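Local coordinates for protein mitochondrial enolase superfamily member 1 (Homo sapiens, PDB 4A35) that dehydrates L-fuconate to 2-keto-3-deoxy-L-fuconate in L-fucose catabolism, using a magnesium ion to stabilise the enediolate intermediate, at residues R179-T193 with Y374-Y388. Sequence-based numbering, arbitrary orientation.
Sequences REKQMLAQGYPAYTT and YISVSASLENRVCEY. With EDO (1,2-ethanediol), chain G.
The ring of Y374 takes R179 CD over one face, 3.9 Å from CD to the ring centroid, and M183 SD makes an oblique Met-aromatic contact with it. This joins helix 362-377 to helix 176-186. Beyond them, strands 188-192 and 386-388 pair in parallel in the modified TIM-barrel domain of this mandelate racemase/muconate lactonizing enzyme family member. I375 O is gripped side-on by R179 NE (3.1 Å) and NH2 (2.9 Å). Both nitrogens come from one face of the carbonyl plane. R179 bends at chi3 (-62°), which turns the guanidinium toward the backbone of I375, where A379 CB covers one of its faces; NH1 bonds I174 O. A leucine here would probably leave I375 O without these two donors and A379 CB without its flat partner. L381 CD2 packs against Y188 CE2 at 3.3 Å. Y188 OH lies 3.3 Å from R384 CB; Y188 belongs to a magnesium site with D373 and S380. C386 N then bonds P189 O, and Y191 N bonds C386 O. E387, which probably binds the substrate, lays its CA over the Y191 ring. K221 NZ hydrogen-bonds Y191 OH and forms a salt bridge with E387 OE2. T193 OG1 donates to E387 OE2 at 2.7 Å, on the anti lone pair.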
loop_
_atom_site.group_PDB
_atom_site.type_symbol
_atom_site.label_atom_id
_atom_site.label_comp_id
_atom_site.label_asym_id
_atom_site.label_seq_id
_atom_site.Cartn_x
_atom_site.Cartn_y
_atom_site.Cartn_z
ATOM N N ARG A 179 28.262 -15.711 -19.714
ATOM C CA ARG A 179 27.563 -14.475 -19.331
ATOM C C ARG A 179 28.254 -13.759 -18.154
ATOM O O ARG A 179 28.381 -12.520 -18.187
ATOM C CB ARG A 179 26.091 -14.734 -19.059
ATOM C CG ARG A 179 25.384 -15.048 -20.393
ATOM C CD ARG A 179 23.871 -15.026 -20.246
ATOM N NE ARG A 179 23.363 -16.043 -19.303
ATOM C CZ ARG A 179 23.227 -17.345 -19.581
ATOM N NH1 ARG A 179 23.560 -17.821 -20.781
ATOM N NH2 ARG A 179 22.745 -18.177 -18.665
ATOM N N GLU A 180 28.735 -14.507 -17.139
ATOM C CA GLU A 180 29.487 -13.865 -16.066
ATOM C C GLU A 180 30.781 -13.227 -16.632
ATOM O O GLU A 180 31.068 -12.075 -16.301
ATOM C CB GLU A 180 29.784 -14.823 -14.914
ATOM C CG GLU A 180 30.617 -14.158 -13.825
ATOM C CD GLU A 180 30.818 -15.017 -12.602
ATOM O OE1 GLU A 180 29.954 -15.885 -12.352
ATOM O OE2 GLU A 180 31.831 -14.821 -11.890
ATOM N N LYS A 181 31.513 -13.924 -17.558
ATOM C CA LYS A 181 32.695 -13.333 -18.196
ATOM C C LYS A 181 32.348 -12.049 -18.909
ATOM O O LYS A 181 33.076 -11.063 -18.755
ATOM C CB LYS A 181 33.366 -14.299 -19.199
ATOM C CG LYS A 181 34.598 -15.001 -18.659
ATOM C CD LYS A 181 34.382 -16.501 -18.544
ATOM C CE LYS A 181 35.663 -17.273 -18.349
ATOM N NZ LYS A 181 35.394 -18.723 -18.157
ATOM N N GLN A 182 31.208 -12.029 -19.627
ATOM C CA GLN A 182 30.734 -10.852 -20.394
ATOM C C GLN A 182 30.485 -9.642 -19.456
ATOM O O GLN A 182 30.909 -8.504 -19.737
ATOM C CB GLN A 182 29.443 -11.222 -21.141
ATOM C CG GLN A 182 28.728 -10.043 -21.795
ATOM C CD GLN A 182 29.585 -9.340 -22.833
ATOM O OE1 GLN A 182 30.343 -9.965 -23.583
ATOM N NE2 GLN A 182 29.445 -8.023 -22.916
ATOM N N MET A 183 29.833 -9.918 -18.322
ATOM C CA MET A 183 29.534 -8.928 -17.298
ATOM C C MET A 183 30.830 -8.344 -16.723
ATOM O O MET A 183 30.953 -7.124 -16.644
ATOM C CB MET A 183 28.652 -9.532 -16.182
ATOM C CG MET A 183 27.223 -9.687 -16.627
ATOM S SD MET A 183 26.292 -8.116 -17.024
ATOM C CE MET A 183 26.482 -8.020 -18.815
ATOM N N LEU A 184 31.817 -9.207 -16.402
ATOM C CA LEU A 184 33.062 -8.732 -15.812
ATOM C C LEU A 184 33.871 -7.926 -16.817
ATOM O O LEU A 184 34.563 -6.994 -16.432
ATOM C CB LEU A 184 33.895 -9.922 -15.269
ATOM C CG LEU A 184 33.255 -10.673 -14.072
ATOM C CD1 LEU A 184 33.973 -12.029 -13.827
ATOM C CD2 LEU A 184 33.177 -9.765 -12.786
ATOM N N ALA A 185 33.751 -8.263 -18.112
ATOM C CA ALA A 185 34.549 -7.588 -19.120
ATOM C C ALA A 185 33.951 -6.244 -19.564
ATOM O O ALA A 185 34.727 -5.321 -19.793
ATOM C CB ALA A 185 34.753 -8.503 -20.315
ATOM N N GLN A 186 32.605 -6.124 -19.680
ATOM C CA GLN A 186 31.969 -4.957 -20.269
ATOM C C GLN A 186 30.887 -4.291 -19.418
ATOM O O GLN A 186 30.475 -3.189 -19.764
ATOM C CB GLN A 186 31.346 -5.352 -21.651
ATOM C CG GLN A 186 32.400 -5.956 -22.632
ATOM C CD GLN A 186 33.527 -5.019 -23.051
ATOM O OE1 GLN A 186 33.414 -3.794 -22.970
ATOM N NE2 GLN A 186 34.640 -5.578 -23.497
ATOM N N GLY A 187 30.382 -4.976 -18.389
ATOM C CA GLY A 187 29.379 -4.393 -17.513
ATOM C C GLY A 187 27.972 -4.469 -18.054
ATOM O O GLY A 187 27.738 -4.964 -19.166
ATOM N N TYR A 188 27.019 -3.945 -17.263
ATOM C CA TYR A 188 25.589 -3.957 -17.569
ATOM C C TYR A 188 25.192 -2.614 -18.174
ATOM O O TYR A 188 25.429 -1.590 -17.548
ATOM C CB TYR A 188 24.750 -4.284 -16.318
ATOM C CG TYR A 188 23.366 -4.764 -16.712
ATOM C CD1 TYR A 188 22.389 -3.860 -17.125
ATOM C CD2 TYR A 188 23.078 -6.124 -16.792
ATOM C CE1 TYR A 188 21.150 -4.301 -17.604
ATOM C CE2 TYR A 188 21.840 -6.577 -17.257
ATOM C CZ TYR A 188 20.871 -5.661 -17.640
ATOM O OH TYR A 188 19.662 -6.105 -18.104
ATOM N N PRO A 189 24.556 -2.613 -19.375
ATOM C CA PRO A 189 24.276 -1.344 -20.071
ATOM C C PRO A 189 23.352 -0.435 -19.243
ATOM O O PRO A 189 22.398 -0.917 -18.623
ATOM C CB PRO A 189 23.605 -1.811 -21.369
ATOM C CG PRO A 189 22.977 -3.186 -21.015
ATOM C CD PRO A 189 24.137 -3.769 -20.204
ATOM N N ALA A 190 23.693 0.872 -19.192
ATOM C CA ALA A 190 22.904 1.855 -18.431
ATOM C C ALA A 190 22.386 3.009 -19.293
ATOM O O ALA A 190 22.804 3.215 -20.427
ATOM C CB ALA A 190 23.761 2.437 -17.291
ATOM N N TYR A 191 21.415 3.739 -18.740
ATOM C CA TYR A 191 20.941 4.993 -19.317
ATOM C C TYR A 191 21.085 6.022 -18.233
ATOM O O TYR A 191 21.085 5.647 -17.035
ATOM C CB TYR A 191 19.491 4.896 -19.828
ATOM C CG TYR A 191 18.400 4.774 -18.780
ATOM C CD1 TYR A 191 17.770 5.909 -18.266
ATOM C CD2 TYR A 191 17.848 3.530 -18.459
ATOM C CE1 TYR A 191 16.708 5.806 -17.367
ATOM C CE2 TYR A 191 16.724 3.420 -17.622
ATOM C CZ TYR A 191 16.165 4.563 -17.076
ATOM O OH TYR A 191 15.102 4.480 -16.227
ATOM N N THR A 192 21.202 7.297 -18.624
ATOM C CA THR A 192 21.313 8.369 -17.664
ATOM C C THR A 192 19.966 9.166 -17.484
ATOM O O THR A 192 19.279 9.496 -18.442
ATOM C CB THR A 192 22.474 9.327 -17.986
ATOM O OG1 THR A 192 22.550 10.246 -16.904
ATOM C CG2 THR A 192 22.308 10.071 -19.366
ATOM N N THR A 193 19.677 9.522 -16.233
ATOM C CA THR A 193 18.514 10.355 -15.872
ATOM C C THR A 193 19.053 11.770 -15.490
ATOM O O THR A 193 18.289 12.634 -15.074
ATOM C CB THR A 193 17.688 9.628 -14.802
ATOM O OG1 THR A 193 17.233 8.428 -15.427
ATOM C CG2 THR A 193 16.399 10.429 -14.339
ATOM N N TYR A 374 20.766 -11.197 -15.782
ATOM C CA TYR A 374 21.459 -11.523 -17.033
ATOM C C TYR A 374 22.175 -12.872 -16.994
ATOM O O TYR A 374 22.047 -13.679 -17.930
ATOM C CB TYR A 374 22.497 -10.433 -17.413
ATOM C CG TYR A 374 23.257 -10.778 -18.687
ATOM C CD1 TYR A 374 22.615 -10.799 -19.923
ATOM C CD2 TYR A 374 24.607 -11.132 -18.646
ATOM C CE1 TYR A 374 23.299 -11.148 -21.086
ATOM C CE2 TYR A 374 25.304 -11.478 -19.810
ATOM C CZ TYR A 374 24.651 -11.476 -21.023
ATOM O OH TYR A 374 25.343 -11.836 -22.156
ATOM N N ILE A 375 22.989 -13.096 -15.951
ATOM C CA ILE A 375 23.787 -14.319 -15.864
ATOM C C ILE A 375 22.890 -15.580 -15.675
ATOM O O ILE A 375 23.146 -16.599 -16.308
ATOM C CB ILE A 375 24.847 -14.221 -14.744
ATOM C CG1 ILE A 375 25.891 -13.112 -15.066
ATOM C CG2 ILE A 375 25.518 -15.595 -14.501
ATOM C CD1 ILE A 375 26.770 -12.714 -13.835
ATOM N N SER A 376 21.876 -15.495 -14.789
ATOM C CA SER A 376 21.154 -16.704 -14.380
ATOM C C SER A 376 19.676 -16.789 -14.733
ATOM O O SER A 376 19.091 -17.870 -14.512
ATOM C CB SER A 376 21.289 -16.868 -12.860
ATOM O OG SER A 376 22.643 -17.039 -12.460
ATOM N N VAL A 377 19.026 -15.696 -15.162
ATOM C CA VAL A 377 17.555 -15.778 -15.349
ATOM C C VAL A 377 17.138 -15.482 -16.790
ATOM O O VAL A 377 16.658 -16.397 -17.452
ATOM C CB VAL A 377 16.766 -14.884 -14.320
ATOM C CG1 VAL A 377 15.242 -14.969 -14.544
ATOM C CG2 VAL A 377 17.106 -15.275 -12.881
ATOM N N SER A 378 17.224 -14.207 -17.246
ATOM C CA SER A 378 16.806 -13.865 -18.619
ATOM C C SER A 378 17.855 -14.291 -19.664
ATOM O O SER A 378 17.485 -14.527 -20.798
ATOM C CB SER A 378 16.509 -12.379 -18.742
ATOM O OG SER A 378 17.693 -11.664 -18.459
ATOM N N ALA A 379 19.192 -14.263 -19.310
ATOM C CA ALA A 379 20.269 -14.598 -20.241
ATOM C C ALA A 379 20.224 -13.703 -21.505
ATOM O O ALA A 379 20.451 -14.183 -22.635
ATOM C CB ALA A 379 20.204 -16.083 -20.619
ATOM N N SER A 380 19.836 -12.422 -21.317
ATOM C CA SER A 380 19.745 -11.476 -22.445
ATOM C C SER A 380 19.840 -10.044 -21.987
ATOM O O SER A 380 19.408 -9.712 -20.862
ATOM C CB SER A 380 18.390 -11.646 -23.165
ATOM O OG SER A 380 18.356 -10.867 -24.352
ATOM N N LEU A 381 20.308 -9.184 -22.910
ATOM C CA LEU A 381 20.370 -7.722 -22.763
ATOM C C LEU A 381 19.397 -7.055 -23.719
ATOM O O LEU A 381 19.215 -5.837 -23.698
ATOM C CB LEU A 381 21.786 -7.183 -22.969
ATOM C CG LEU A 381 22.819 -7.659 -21.936
ATOM C CD1 LEU A 381 24.213 -7.080 -22.267
ATOM C CD2 LEU A 381 22.364 -7.315 -20.481
ATOM N N GLU A 382 18.767 -7.853 -24.561
ATOM C CA GLU A 382 17.800 -7.334 -25.509
ATOM C C GLU A 382 16.652 -6.634 -24.784
ATOM O O GLU A 382 16.011 -7.219 -23.892
ATOM C CB GLU A 382 17.264 -8.445 -26.410
ATOM C CG GLU A 382 16.475 -7.864 -27.558
ATOM C CD GLU A 382 16.009 -8.881 -28.574
ATOM O OE1 GLU A 382 16.515 -10.030 -28.573
ATOM O OE2 GLU A 382 15.111 -8.521 -29.365
ATOM N N ASN A 383 16.388 -5.361 -25.184
ATOM C CA ASN A 383 15.345 -4.517 -24.591
ATOM C C ASN A 383 15.568 -4.254 -23.097
ATOM O O ASN A 383 14.635 -3.773 -22.416
ATOM C CB ASN A 383 13.953 -5.153 -24.791
ATOM C CG ASN A 383 13.592 -5.259 -26.250
ATOM O OD1 ASN A 383 13.881 -4.362 -27.013
ATOM N ND2 ASN A 383 13.024 -6.380 -26.668
ATOM N N ARG A 384 16.804 -4.505 -22.582
ATOM C CA ARG A 384 17.055 -4.330 -21.141
ATOM C C ARG A 384 18.187 -3.337 -20.935
ATOM O O ARG A 384 19.160 -3.300 -21.696
ATOM C CB ARG A 384 17.378 -5.667 -20.443
ATOM C CG ARG A 384 16.205 -6.656 -20.518
ATOM C CD ARG A 384 16.695 -8.078 -20.327
ATOM N NE ARG A 384 15.599 -9.057 -20.241
ATOM C CZ ARG A 384 15.032 -9.699 -21.256
ATOM N NH1 ARG A 384 15.433 -9.471 -22.512
ATOM N NH2 ARG A 384 14.074 -10.599 -21.027
ATOM N N VAL A 385 18.030 -2.527 -19.884
ATOM C CA VAL A 385 18.978 -1.470 -19.528
ATOM C C VAL A 385 18.727 -1.091 -18.064
ATOM O O VAL A 385 17.590 -1.142 -17.613
ATOM C CB VAL A 385 18.793 -0.259 -20.496
ATOM C CG1 VAL A 385 17.433 0.426 -20.315
ATOM C CG2 VAL A 385 19.960 0.728 -20.416
ATOM N N CYS A 386 19.763 -0.639 -17.373
ATOM C CA CYS A 386 19.602 -0.258 -15.977
ATOM C C CYS A 386 19.648 1.252 -15.835
ATOM O O CYS A 386 20.555 1.880 -16.369
ATOM C CB CYS A 386 20.679 -0.909 -15.118
ATOM S SG CYS A 386 20.344 -0.750 -13.347
ATOM N N GLU A 387 18.743 1.837 -15.053
ATOM C CA GLU A 387 18.816 3.281 -14.860
ATOM C C GLU A 387 20.097 3.672 -14.087
ATOM O O GLU A 387 20.569 2.920 -13.224
ATOM C CB GLU A 387 17.589 3.770 -14.098
ATOM C CG GLU A 387 17.505 5.283 -13.871
ATOM C CD GLU A 387 16.136 5.745 -13.394
ATOM O OE1 GLU A 387 15.439 4.966 -12.694
ATOM O OE2 GLU A 387 15.758 6.901 -13.723
ATOM N N TYR A 388 20.610 4.864 -14.366
ATOM C CA TYR A 388 21.708 5.409 -13.590
ATOM C C TYR A 388 21.456 6.913 -13.308
ATOM O O TYR A 388 21.026 7.644 -14.193
ATOM C CB TYR A 388 23.074 5.203 -14.287
ATOM C CG TYR A 388 24.233 5.845 -13.537
ATOM C CD1 TYR A 388 24.805 5.221 -12.425
ATOM C CD2 TYR A 388 24.657 7.133 -13.846
ATOM C CE1 TYR A 388 25.858 5.827 -11.716
ATOM C CE2 TYR A 388 25.682 7.752 -13.135
ATOM C CZ TYR A 388 26.271 7.101 -12.067
ATOM O OH TYR A 388 27.285 7.731 -11.392
HETATM C C1 EDO G . 23.444 -11.681 -25.402
HETATM O O1 EDO G . 23.647 -12.259 -24.129
HETATM C C2 EDO G . 22.934 -10.238 -25.304
HETATM O O2 EDO G . 21.528 -10.264 -25.201
#